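Local structure of pectinesterase (5C1E) at residues V160-G165 and G182-S187; A146-Y151 and G292-R297; I205-G210 and S237-P242; K90-N95 and A120-A125. The protein catalyses hydrolysis of the methyl esters of pectin's galacturonosyl units, giving de-esterified pectin and methanol, and is probably involved in maceration and soft-rotting of plant tissue. All coordinates share one frame; numbering follows the deposited sequence. Where two conformers were deposited one is given.

Interaction 1. Residues V160-G165 and G182-S187; sequences VDYIFG and GAITAS
One face of the Tyr162 ring is covered by Ile184: its CG2 sits 4.2 Å from the ring centroid, shifted toward the rim, in a CH-pi contact. The other branch of the same isoleucine runs alongside the phenol end, CG1 lying 3.5 Å from Tyr162 OH, and that hydroxyl is hydrogen-bonded to Ser178 OG. With chi1 at 64°, the tyrosine's CG lies between its backbone N and carbonyl carbon, which swings the ring over Ile184. The second flat group, the Asp161 carboxylate, rests on a methyl, its CG 3.7 Å from Ala186 CB. Asp161 OD1 accepts a hydrogen bond from a water at 2.9 Å, and that water accepts one from Ala183 N; Arg221 makes a salt bridge to OD1, and a glycerol is hydrogen-bonded to OD2. Ahead of the strands Asp161 N donates to Ala183 O at 2.9 Å. Strands 163-165 and 185-187 then pair in parallel, Ile163 N bonding to Ile184 O, Ala186 N to Ile163 O at 2.8 Å, and Gly165 N to Ala186 O. This is the stacking of two successive coils of a parallel beta-helix, here carrying the predicted active-site aspartate of a pectinesterase, Asp161.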
loop_
_atom_site.group_PDB
_atom_site.type_symbol
_atom_site.label_atom_id
_atom_site.label_comp_id
_atom_site.label_asym_id
_atom_site.label_seq_id
_atom_site.Cartn_x
_atom_site.Cartn_y
_atom_site.Cartn_z
ATOM N N VAL A 160 12.098 5.457 2.043
ATOM C CA VAL A 160 12.759 5.333 0.773
ATOM C C VAL A 160 12.002 4.409 -0.174
ATOM O O VAL A 160 11.903 3.197 0.065
ATOM C CB VAL A 160 14.196 4.820 0.980
ATOM C CG1 VAL A 160 14.897 4.627 -0.364
ATOM C CG2 VAL A 160 14.949 5.809 1.847
ATOM N N ASP A 161 11.473 4.997 -1.248
ATOM C CA ASP A 161 10.767 4.269 -2.306
ATOM C C ASP A 161 9.724 3.372 -1.689
ATOM O O ASP A 161 9.630 2.205 -2.033
ATOM C CB ASP A 161 11.731 3.420 -3.148
ATOM C CG ASP A 161 12.819 4.229 -3.820
ATOM O OD1 ASP A 161 12.693 5.476 -3.965
ATOM O OD2 ASP A 161 13.813 3.592 -4.252
ATOM N N TYR A 162 8.970 3.898 -0.731
ATOM C CA TYR A 162 8.120 3.030 0.078
ATOM C C TYR A 162 6.751 2.666 -0.509
ATOM O O TYR A 162 6.070 1.815 0.046
ATOM C CB TYR A 162 8.051 3.495 1.533
ATOM C CG TYR A 162 7.442 4.840 1.879
ATOM C CD1 TYR A 162 8.203 6.003 1.860
ATOM C CD2 TYR A 162 6.137 4.926 2.323
ATOM C CE1 TYR A 162 7.677 7.213 2.235
ATOM C CE2 TYR A 162 5.591 6.136 2.710
ATOM C CZ TYR A 162 6.356 7.270 2.679
ATOM O OH TYR A 162 5.808 8.464 3.078
ATOM N N ILE A 163 6.396 3.274 -1.645
ATOM C CA ILE A 163 5.294 2.802 -2.503
ATOM C C ILE A 163 5.923 2.679 -3.881
ATOM O O ILE A 163 6.326 3.677 -4.459
ATOM C CB ILE A 163 4.111 3.781 -2.529
ATOM C CG1 ILE A 163 3.567 3.984 -1.115
ATOM C CG2 ILE A 163 3.013 3.277 -3.470
ATOM C CD1 ILE A 163 2.573 5.128 -0.984
ATOM N N PHE A 164 6.106 1.456 -4.350
ATOM C CA PHE A 164 6.930 1.220 -5.534
ATOM C C PHE A 164 6.445 0.019 -6.334
ATOM O O PHE A 164 5.838 -0.893 -5.784
ATOM C CB PHE A 164 8.436 1.089 -5.139
ATOM C CG PHE A 164 8.803 -0.244 -4.538
ATOM C CD1 PHE A 164 8.374 -0.583 -3.256
ATOM C CD2 PHE A 164 9.564 -1.152 -5.243
ATOM C CE1 PHE A 164 8.681 -1.815 -2.716
ATOM C CE2 PHE A 164 9.871 -2.389 -4.708
ATOM C CZ PHE A 164 9.439 -2.721 -3.448
ATOM N N GLY A 165 6.743 0.036 -7.638
ATOM C CA GLY A 165 6.325 -1.028 -8.560
ATOM C C GLY A 165 5.479 -0.485 -9.683
ATOM O O GLY A 165 5.392 0.746 -9.876
ATOM N N GLY A 182 13.649 10.748 1.846
ATOM C CA GLY A 182 13.574 9.936 0.638
ATOM C C GLY A 182 12.382 10.293 -0.230
ATOM O O GLY A 182 11.711 11.313 -0.009
ATOM N N ALA A 183 12.155 9.478 -1.256
ATOM C CA ALA A 183 11.027 9.678 -2.162
ATOM C C ALA A 183 9.923 8.710 -1.799
ATOM O O ALA A 183 10.186 7.547 -1.531
ATOM C CB ALA A 183 11.460 9.483 -3.600
ATOM N N ILE A 184 8.678 9.188 -1.793
ATOM C CA ILE A 184 7.569 8.354 -1.384
ATOM C C ILE A 184 7.282 7.289 -2.444
ATOM O O ILE A 184 7.223 6.115 -2.134
ATOM C CB ILE A 184 6.298 9.182 -1.137
ATOM C CG1 ILE A 184 6.498 10.131 0.038
ATOM C CG2 ILE A 184 5.127 8.267 -0.854
ATOM C CD1 ILE A 184 5.457 11.217 0.155
ATOM N N THR A 185 7.093 7.711 -3.689
ATOM C CA THR A 185 6.764 6.762 -4.771
ATOM C C THR A 185 7.965 6.451 -5.660
ATOM O O THR A 185 8.800 7.308 -5.926
ATOM C CB THR A 185 5.598 7.243 -5.668
ATOM O OG1 THR A 185 5.940 8.437 -6.407
ATOM C CG2 THR A 185 4.352 7.462 -4.845
ATOM N N ALA A 186 8.010 5.221 -6.156
ATOM C CA ALA A 186 8.981 4.830 -7.150
ATOM C C ALA A 186 8.332 3.893 -8.174
ATOM O O ALA A 186 8.470 2.667 -8.112
ATOM C CB ALA A 186 10.190 4.183 -6.477
ATOM N N SER A 187 7.604 4.490 -9.113
ATOM C CA SER A 187 6.889 3.717 -10.122
ATOM C C SER A 187 7.859 3.158 -11.154
ATOM O O SER A 187 8.764 3.861 -11.600
ATOM C CB SER A 187 5.833 4.556 -10.830
ATOM O OG SER A 187 5.375 3.915 -12.011
HETATM O O HOH W 1 13.832 7.361 -2.014
#

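Interaction 2. Residues A146-Y151 and G292-R297; sequences AGTQYY and GDWIDR. With SO4 (sulfate ion), chain C.
Tyr150 and Thr148 meet Trp294 and Ile295 in a mainly apolar contact that lays the loop following helix 283-287 over strand 148-152, on the outside of the ten-stranded parallel sheet of the beta-helix. Tyr150 has the largest share. CG anti to the backbone N (chi1 176°) carries its ring outward to where Ile295 crosses it at about a right angle. Ile295 CD1 lies over the ring face, 3.7 Å from the centroid and only 3.4 Å from Tyr150 CD1, while the other branch reaches the phenol end, Ile295 CG2 lying 3.8 Å from Tyr150 CE2. Trp294 brings the six-membered ring of its indole obliquely against the strand: CH2 is 3.8 Å from Tyr150 CB, and CZ2 approaches Thr148 OG1, a hydroxyl hydrogen-bonded to Gln127 N. CG1 of Ile295 also sits over a face of the indole, which puts this isoleucine against both aromatic rings. Trp294 touches the N-acetylglucosamine attached to the protein as well. At the edge of the Tyr150 ring and in its plane, the hydroxyl donates to sulfate O3 at 2.6 Å. Across these two segments the contact is apolar and CH-pi in character; the Tyr150 hydroxyl, with Lys283 NZ and Trp170 NE1, binds a sulfate probably from the crystallisation liquor.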
loop_
_atom_site.group_PDB
_atom_site.type_symbol
_atom_site.label_atom_id
_atom_site.label_comp_id
_atom_site.label_asym_id
_atom_site.label_seq_id
_atom_site.Cartn_x
_atom_site.Cartn_y
_atom_site.Cartn_z
ATOM N N ALA A 146 2.360 -5.219 -9.356
ATOM C CA ALA A 146 1.567 -5.301 -10.577
ATOM C C ALA A 146 0.098 -5.498 -10.254
ATOM O O ALA A 146 -0.256 -5.941 -9.155
ATOM C CB ALA A 146 2.052 -6.447 -11.450
ATOM N N GLY A 147 -0.738 -5.209 -11.242
ATOM C CA GLY A 147 -2.176 -5.375 -11.133
ATOM C C GLY A 147 -2.925 -4.168 -10.599
ATOM O O GLY A 147 -2.321 -3.197 -10.131
ATOM N N THR A 148 -4.249 -4.239 -10.674
ATOM C CA THR A 148 -5.112 -3.160 -10.218
ATOM C C THR A 148 -5.326 -3.309 -8.719
ATOM O O THR A 148 -5.611 -4.403 -8.228
ATOM C CB THR A 148 -6.445 -3.157 -10.967
ATOM O OG1 THR A 148 -7.027 -4.459 -10.919
ATOM C CG2 THR A 148 -6.215 -2.761 -12.415
ATOM N N GLN A 149 -5.122 -2.215 -7.991
ATOM C CA GLN A 149 -5.132 -2.248 -6.543
ATOM C C GLN A 149 -5.764 -0.991 -5.998
ATOM O O GLN A 149 -5.606 0.103 -6.575
ATOM C CB GLN A 149 -3.716 -2.398 -5.993
ATOM C CG GLN A 149 -2.969 -3.588 -6.555
ATOM C CD GLN A 149 -1.588 -3.787 -5.954
ATOM O OE1 GLN A 149 -1.303 -3.385 -4.821
ATOM N NE2 GLN A 149 -0.736 -4.459 -6.700
ATOM N N TYR A 150 -6.448 -1.153 -4.867
ATOM C CA TYR A 150 -7.179 -0.080 -4.228
ATOM C C TYR A 150 -6.903 -0.102 -2.724
ATOM O O TYR A 150 -7.061 -1.140 -2.081
ATOM C CB TYR A 150 -8.674 -0.245 -4.534
ATOM C CG TYR A 150 -9.586 0.745 -3.856
ATOM C CD1 TYR A 150 -9.782 2.009 -4.375
ATOM C CD2 TYR A 150 -10.273 0.403 -2.697
ATOM C CE1 TYR A 150 -10.634 2.912 -3.750
ATOM C CE2 TYR A 150 -11.127 1.289 -2.075
ATOM C CZ TYR A 150 -11.298 2.539 -2.595
ATOM O OH TYR A 150 -12.144 3.402 -1.964
ATOM N N TYR A 151 -6.453 1.036 -2.192
ATOM C CA TYR A 151 -6.137 1.190 -0.769
ATOM C C TYR A 151 -6.987 2.323 -0.226
ATOM O O TYR A 151 -6.897 3.439 -0.716
ATOM C CB TYR A 151 -4.639 1.513 -0.541
ATOM C CG TYR A 151 -3.704 0.393 -0.948
ATOM C CD1 TYR A 151 -3.451 0.124 -2.288
ATOM C CD2 TYR A 151 -3.078 -0.399 0.007
ATOM C CE1 TYR A 151 -2.623 -0.915 -2.663
ATOM C CE2 TYR A 151 -2.236 -1.446 -0.355
ATOM C CZ TYR A 151 -2.024 -1.710 -1.698
ATOM O OH TYR A 151 -1.193 -2.735 -2.073
ATOM N N GLY A 292 -16.324 -0.739 -9.876
ATOM C CA GLY A 292 -17.527 -0.873 -9.055
ATOM C C GLY A 292 -17.891 -2.309 -8.692
ATOM O O GLY A 292 -18.570 -2.536 -7.694
ATOM N N ASP A 293 -17.415 -3.277 -9.474
ATOM C CA ASP A 293 -17.698 -4.699 -9.213
ATOM C C ASP A 293 -16.928 -5.245 -8.028
ATOM O O ASP A 293 -17.328 -6.244 -7.432
ATOM C CB ASP A 293 -17.302 -5.564 -10.408
ATOM C CG ASP A 293 -18.046 -5.211 -11.657
ATOM O OD1 ASP A 293 -18.997 -4.405 -11.564
ATOM O OD2 ASP A 293 -17.668 -5.750 -12.723
ATOM N N TRP A 294 -15.783 -4.646 -7.722
ATOM C CA TRP A 294 -14.918 -5.237 -6.706
ATOM C C TRP A 294 -14.525 -4.334 -5.546
ATOM O O TRP A 294 -14.206 -4.834 -4.476
ATOM C CB TRP A 294 -13.692 -5.872 -7.353
ATOM C CG TRP A 294 -12.778 -4.957 -8.104
ATOM C CD1 TRP A 294 -12.855 -4.629 -9.430
ATOM C CD2 TRP A 294 -11.595 -4.302 -7.596
ATOM N NE1 TRP A 294 -11.822 -3.788 -9.770
ATOM C CE2 TRP A 294 -11.034 -3.570 -8.668
ATOM C CE3 TRP A 294 -10.976 -4.245 -6.335
ATOM C CZ2 TRP A 294 -9.875 -2.801 -8.527
ATOM C CZ3 TRP A 294 -9.818 -3.478 -6.197
ATOM C CH2 TRP A 294 -9.284 -2.763 -7.283
ATOM N N ILE A 295 -14.558 -3.025 -5.734
ATOM C CA ILE A 295 -14.302 -2.095 -4.645
ATOM C C ILE A 295 -15.460 -2.125 -3.640
ATOM O O ILE A 295 -16.617 -2.154 -4.028
ATOM C CB ILE A 295 -14.070 -0.676 -5.189
ATOM C CG1 ILE A 295 -12.687 -0.652 -5.862
ATOM C CG2 ILE A 295 -14.183 0.370 -4.093
ATOM C CD1 ILE A 295 -12.241 0.701 -6.310
ATOM N N ASP A 296 -15.119 -2.149 -2.354
ATOM C CA ASP A 296 -16.095 -2.066 -1.267
ATOM C C ASP A 296 -16.455 -0.593 -1.041
ATOM O O ASP A 296 -15.612 0.213 -0.643
ATOM C CB ASP A 296 -15.507 -2.692 -0.000
ATOM C CG ASP A 296 -16.475 -2.690 1.169
ATOM O OD1 ASP A 296 -17.397 -1.846 1.180
ATOM O OD2 ASP A 296 -16.289 -3.521 2.087
ATOM N N ARG A 297 -17.712 -0.248 -1.300
ATOM C CA ARG A 297 -18.118 1.156 -1.383
ATOM C C ARG A 297 -18.346 1.851 -0.041
ATOM O O ARG A 297 -18.645 3.051 -0.005
ATOM C CB ARG A 297 -19.394 1.290 -2.216
ATOM C CG ARG A 297 -19.670 2.730 -2.608
ATOM C CD ARG A 297 -20.526 2.832 -3.856
ATOM N NE ARG A 297 -21.865 3.344 -3.576
ATOM C CZ ARG A 297 -22.943 2.583 -3.410
ATOM N NH1 ARG A 297 -22.846 1.261 -3.488
ATOM N NH2 ARG A 297 -24.122 3.146 -3.172
HETATM S S SO4 C . -12.456 6.796 -3.157
HETATM O O1 SO4 C . -13.387 7.502 -2.228
HETATM O O2 SO4 C . -11.097 6.793 -2.552
HETATM O O3 SO4 C . -12.893 5.402 -3.434
HETATM O O4 SO4 C . -12.456 7.517 -4.453
#

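Interaction 3. Residues I205-G210 and S237-P242; sequences IKAASG and SDIINP
Ser237 N donates to Ile205 O at 3.1 Å, and after this one bond the second chain swings off into a type I turn running from Ser237 to Ile240. The turn closes with Ile240 N bonded to Ser237 O. That carbonyl is thus engaged within the turn; Ala207 N is instead met by a water, which accepts from it at 2.9 Å and lies 2.7 Å from Ser237 OG, to which it is also hydrogen-bonded. The serine hydroxyl has a further role inside the turn, since OG accepts a nearly straight but weak bond from Ile239 N, as in an ST turn. A chi1 of 83° turns OG back over its own backbone, where it can meet both the water and Ile239 N. In the fold, this is where the parallel sheet that includes strands 175-178, 204-207 and 235-236 gives way to a loop leading on to strand 255-259, at one corner of the beta-helix. Ile239 provides most of the apolar contact from the turn. The Ile239 and Ile205 side chains cross at about a right angle, Ile239 CD1 lying 3.8 Å from Ile205 CG2, while Ile239 CG2 meets Ala207 CB at 3.7 Å. Ile240 adds a looser touch, its CD1 lying 4.1 Å from the same Ile205 CG2. Val217, on strand 217-220, packs against both Ile239 and Ile240, and Ile176 lies against Ile205 from the preceding coil.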
loop_
_atom_site.group_PDB
_atom_site.type_symbol
_atom_site.label_atom_id
_atom_site.label_comp_id
_atom_site.label_asym_id
_atom_site.label_seq_id
_atom_site.Cartn_x
_atom_site.Cartn_y
_atom_site.Cartn_z
ATOM N N ILE A 205 -0.317 13.441 3.669
ATOM C CA ILE A 205 1.119 13.127 3.625
ATOM C C ILE A 205 1.796 13.909 4.771
ATOM O O ILE A 205 1.691 15.128 4.829
ATOM C CB ILE A 205 1.735 13.525 2.257
ATOM C CG1 ILE A 205 1.323 12.572 1.123
ATOM C CG2 ILE A 205 3.255 13.479 2.322
ATOM C CD1 ILE A 205 -0.159 12.447 0.877
ATOM N N LYS A 206 2.478 13.213 5.668
ATOM C CA LYS A 206 3.078 13.863 6.838
ATOM C C LYS A 206 4.253 13.059 7.393
ATOM O O LYS A 206 4.427 11.893 7.052
ATOM C CB LYS A 206 2.020 14.048 7.936
ATOM C CG LYS A 206 1.344 12.744 8.351
ATOM C CD LYS A 206 0.459 12.935 9.577
ATOM C CE LYS A 206 -0.609 11.858 9.689
ATOM N NZ LYS A 206 -0.106 10.650 10.389
ATOM N N ALA A 207 5.051 13.701 8.242
ATOM C CA ALA A 207 6.129 13.027 8.963
ATOM C C ALA A 207 5.589 12.120 10.065
ATOM O O ALA A 207 4.520 12.366 10.637
ATOM C CB ALA A 207 7.072 14.051 9.584
ATOM N N ALA A 208 6.340 11.063 10.361
ATOM C CA ALA A 208 6.095 10.247 11.542
ATOM C C ALA A 208 6.315 11.119 12.770
ATOM O O ALA A 208 7.089 12.082 12.725
ATOM C CB ALA A 208 7.036 9.057 11.575
ATOM N N SER A 209 5.636 10.809 13.869
ATOM C CA SER A 209 5.800 11.622 15.058
ATOM C C SER A 209 7.252 11.489 15.541
ATOM O O SER A 209 7.858 10.441 15.406
ATOM C CB SER A 209 4.792 11.231 16.137
ATOM O OG SER A 209 4.967 9.884 16.502
ATOM N N GLY A 210 7.821 12.585 16.030
ATOM C CA GLY A 210 9.200 12.581 16.532
ATOM C C GLY A 210 10.315 12.706 15.499
ATOM O O GLY A 210 11.474 12.823 15.875
ATOM N N SER A 237 2.232 18.005 3.889
ATOM C CA SER A 237 2.864 18.769 4.960
ATOM C C SER A 237 4.185 19.387 4.489
ATOM O O SER A 237 4.642 19.136 3.364
ATOM C CB SER A 237 3.090 17.893 6.191
ATOM O OG SER A 237 4.278 17.135 6.083
ATOM N N ASP A 238 4.819 20.153 5.374
ATOM C CA ASP A 238 6.090 20.803 5.047
ATOM C C ASP A 238 7.266 19.849 4.843
ATOM O O ASP A 238 8.368 20.297 4.564
ATOM C CB ASP A 238 6.455 21.870 6.093
ATOM C CG ASP A 238 6.906 21.284 7.429
ATOM O OD1 ASP A 238 6.869 20.050 7.640
ATOM O OD2 ASP A 238 7.303 22.090 8.294
ATOM N N ILE A 239 7.050 18.538 4.962
ATOM C CA ILE A 239 8.103 17.587 4.578
ATOM C C ILE A 239 8.457 17.612 3.092
ATOM O O ILE A 239 9.571 17.241 2.725
ATOM C CB ILE A 239 7.794 16.128 5.000
ATOM C CG1 ILE A 239 6.541 15.565 4.296
ATOM C CG2 ILE A 239 7.664 16.052 6.519
ATOM C CD1 ILE A 239 6.345 14.079 4.516
ATOM N N ILE A 240 7.529 18.041 2.241
ATOM C CA ILE A 240 7.764 17.985 0.789
ATOM C C ILE A 240 8.753 19.050 0.322
ATOM O O ILE A 240 8.526 20.258 0.476
ATOM C CB ILE A 240 6.446 18.060 -0.015
ATOM C CG1 ILE A 240 5.507 16.913 0.392
ATOM C CG2 ILE A 240 6.730 18.031 -1.516
ATOM C CD1 ILE A 240 6.106 15.527 0.256
ATOM N N ASN A 241 9.857 18.592 -0.251
ATOM C CA ASN A 241 10.849 19.478 -0.821
ATOM C C ASN A 241 10.208 20.356 -1.907
ATOM O O ASN A 241 9.373 19.891 -2.661
ATOM C CB ASN A 241 11.994 18.645 -1.390
ATOM C CG ASN A 241 13.124 19.496 -1.909
ATOM O OD1 ASN A 241 13.043 20.039 -3.005
ATOM N ND2 ASN A 241 14.171 19.652 -1.103
ATOM N N PRO A 242 10.591 21.637 -1.988
ATOM C CA PRO A 242 10.001 22.507 -3.015
ATOM C C PRO A 242 10.066 21.990 -4.459
ATOM O O PRO A 242 9.160 22.259 -5.231
ATOM C CB PRO A 242 10.800 23.797 -2.877
ATOM C CG PRO A 242 11.182 23.844 -1.440
ATOM C CD PRO A 242 11.294 22.420 -0.955
HETATM O O HOH W 2 4.614 16.571 8.665
#

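Interaction 4. Residues K90-N95 and A120-A125; sequences KSATVN and ALVGNA
Val94 O is held by two groups of the neighbouring strand: Val122 N donates to it at 2.9 Å with an N-H...O angle of 163°, and Leu121 CA brings its hydrogen close, 3.3 Å away carbon to oxygen. One step earlier Val94 N bonds to Ala120 O at 3.1 Å. The same Ala120 O lies against Thr93 CB, while the hydroxyl of that threonine goes to Glu109 O. This alternation of bonds, in a register of Val94 with Leu121 and Asn95 with Val122, is the parallel pairing that stacks successive coils of a beta-helix, here strands 94-96 and 121-124 of a seven-stranded sheet. On one face Val94 CG1 meets Leu121 CD1 at 3.9 Å, the two side chains crossing at a slant, with Val108 and Leu142 packed close by. On the other face a chi1 of 47° folds Val122 CG1 in over the main chain, and this one methyl touches Ala92 CB at 3.6 Å and comes to 3.2 Å from Asn95 OD1. The Asn95 side chain runs beside Val122, pointing the same way, and its OD1 accepts a hydrogen bond from a water at 2.8 Å, a water that in turn accepts from Asn124 ND2.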
loop_
_atom_site.group_PDB
_atom_site.type_symbol
_atom_site.label_atom_id
_atom_site.label_comp_id
_atom_site.label_asym_id
_atom_site.label_seq_id
_atom_site.Cartn_x
_atom_site.Cartn_y
_atom_site.Cartn_z
ATOM N N LYS A 90 10.705 -12.183 -1.927
ATOM C CA LYS A 90 11.054 -13.114 -0.846
ATOM C C LYS A 90 11.283 -12.428 0.487
ATOM O O LYS A 90 11.264 -13.105 1.507
ATOM C CB LYS A 90 12.285 -13.962 -1.199
ATOM C CG LYS A 90 12.014 -15.009 -2.258
ATOM C CD LYS A 90 13.261 -15.794 -2.636
ATOM C CE LYS A 90 12.922 -16.773 -3.747
ATOM N NZ LYS A 90 14.110 -17.551 -4.209
ATOM N N SER A 91 11.513 -11.110 0.479
ATOM C CA SER A 91 11.667 -10.335 1.706
ATOM C C SER A 91 10.325 -9.936 2.325
ATOM O O SER A 91 10.293 -9.443 3.450
ATOM C CB SER A 91 12.491 -9.067 1.450
ATOM O OG SER A 91 11.722 -8.031 0.851
ATOM N N ALA A 92 9.235 -10.130 1.589
ATOM C CA ALA A 92 7.936 -9.594 1.993
ATOM C C ALA A 92 7.360 -10.371 3.150
ATOM O O ALA A 92 7.402 -11.593 3.157
ATOM C CB ALA A 92 6.961 -9.606 0.829
ATOM N N THR A 93 6.824 -9.661 4.139
ATOM C CA THR A 93 6.111 -10.313 5.233
ATOM C C THR A 93 4.849 -10.984 4.704
ATOM O O THR A 93 4.512 -12.110 5.109
ATOM C CB THR A 93 5.795 -9.319 6.344
ATOM O OG1 THR A 93 7.033 -8.815 6.849
ATOM C CG2 THR A 93 5.031 -9.987 7.453
ATOM N N VAL A 94 4.180 -10.305 3.780
ATOM C CA VAL A 94 2.998 -10.863 3.092
ATOM C C VAL A 94 3.124 -10.667 1.577
ATOM O O VAL A 94 3.384 -9.549 1.098
ATOM C CB VAL A 94 1.679 -10.216 3.551
ATOM C CG1 VAL A 94 0.516 -10.782 2.752
ATOM C CG2 VAL A 94 1.429 -10.447 5.029
ATOM N N ASN A 95 2.941 -11.761 0.836
ATOM C CA ASN A 95 3.073 -11.769 -0.611
ATOM C C ASN A 95 1.729 -12.144 -1.205
ATOM O O ASN A 95 1.316 -13.288 -1.106
ATOM C CB ASN A 95 4.169 -12.772 -1.034
ATOM C CG ASN A 95 4.379 -12.845 -2.536
ATOM O OD1 ASN A 95 3.805 -12.074 -3.309
ATOM N ND2 ASN A 95 5.240 -13.773 -2.961
ATOM N N ALA A 120 7.255 -4.946 3.323
ATOM C CA ALA A 120 6.188 -5.328 4.252
ATOM C C ALA A 120 5.140 -6.151 3.516
ATOM O O ALA A 120 4.901 -7.292 3.873
ATOM C CB ALA A 120 5.567 -4.113 4.901
ATOM N N LEU A 121 4.542 -5.592 2.472
ATOM C CA LEU A 121 3.574 -6.329 1.667
ATOM C C LEU A 121 3.821 -6.117 0.185
ATOM O O LEU A 121 4.132 -4.996 -0.248
ATOM C CB LEU A 121 2.123 -5.964 2.025
ATOM C CG LEU A 121 1.040 -6.730 1.245
ATOM C CD1 LEU A 121 -0.163 -7.039 2.111
ATOM C CD2 LEU A 121 0.608 -5.982 -0.006
ATOM N N VAL A 122 3.748 -7.207 -0.582
ATOM C CA VAL A 122 3.765 -7.086 -2.029
ATOM C C VAL A 122 2.382 -7.453 -2.553
ATOM O O VAL A 122 1.799 -8.493 -2.189
ATOM C CB VAL A 122 4.905 -7.880 -2.732
ATOM C CG1 VAL A 122 5.019 -9.293 -2.231
ATOM C CG2 VAL A 122 4.721 -7.877 -4.249
ATOM N N GLY A 123 1.864 -6.568 -3.384
ATOM C CA GLY A 123 0.640 -6.814 -4.118
ATOM C C GLY A 123 0.970 -7.160 -5.545
ATOM O O GLY A 123 1.472 -6.320 -6.285
ATOM N N ASN A 124 0.709 -8.404 -5.935
ATOM C CA ASN A 124 1.068 -8.875 -7.276
ATOM C C ASN A 124 -0.060 -9.704 -7.881
ATOM O O ASN A 124 0.095 -10.893 -8.164
ATOM C CB ASN A 124 2.386 -9.651 -7.210
ATOM C CG ASN A 124 2.907 -10.052 -8.572
ATOM O OD1 ASN A 124 2.597 -9.427 -9.579
ATOM N ND2 ASN A 124 3.692 -11.116 -8.608
ATOM N N ALA A 125 -1.183 -9.034 -8.085
ATOM C CA ALA A 125 -2.415 -9.625 -8.610
ATOM C C ALA A 125 -3.432 -8.504 -8.864
ATOM O O ALA A 125 -3.220 -7.347 -8.494
ATOM C CB ALA A 125 -2.983 -10.635 -7.630
HETATM O O HOH W 3 4.795 -11.563 -5.837
#

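Interactions 1 and 4 lie on one parallel sheet, their centres 15 Å apart, with strand 142-146 between strands 121-124 and 163-165. Interaction 2 is on a different sheet, 21 Å from interaction 1 centre to centre and away from the predicted active-site Asp161. It nevertheless meets interaction 4 through the interior of the beta-helix, where Gln149 NE2 makes a weak hydrogen bond to Gly123 O at 2.9 Å. Interaction 3 touches interaction 1 by packing, Ile184 CD1 to Ile205 CG2 at 3.8 Å. Its centre is 15 Å from that of interaction 1 and 28 Å from that of interaction 2. Along the chain, interactions 1 and 3 are both nested within the long loop closed by 146-151 and 292-297.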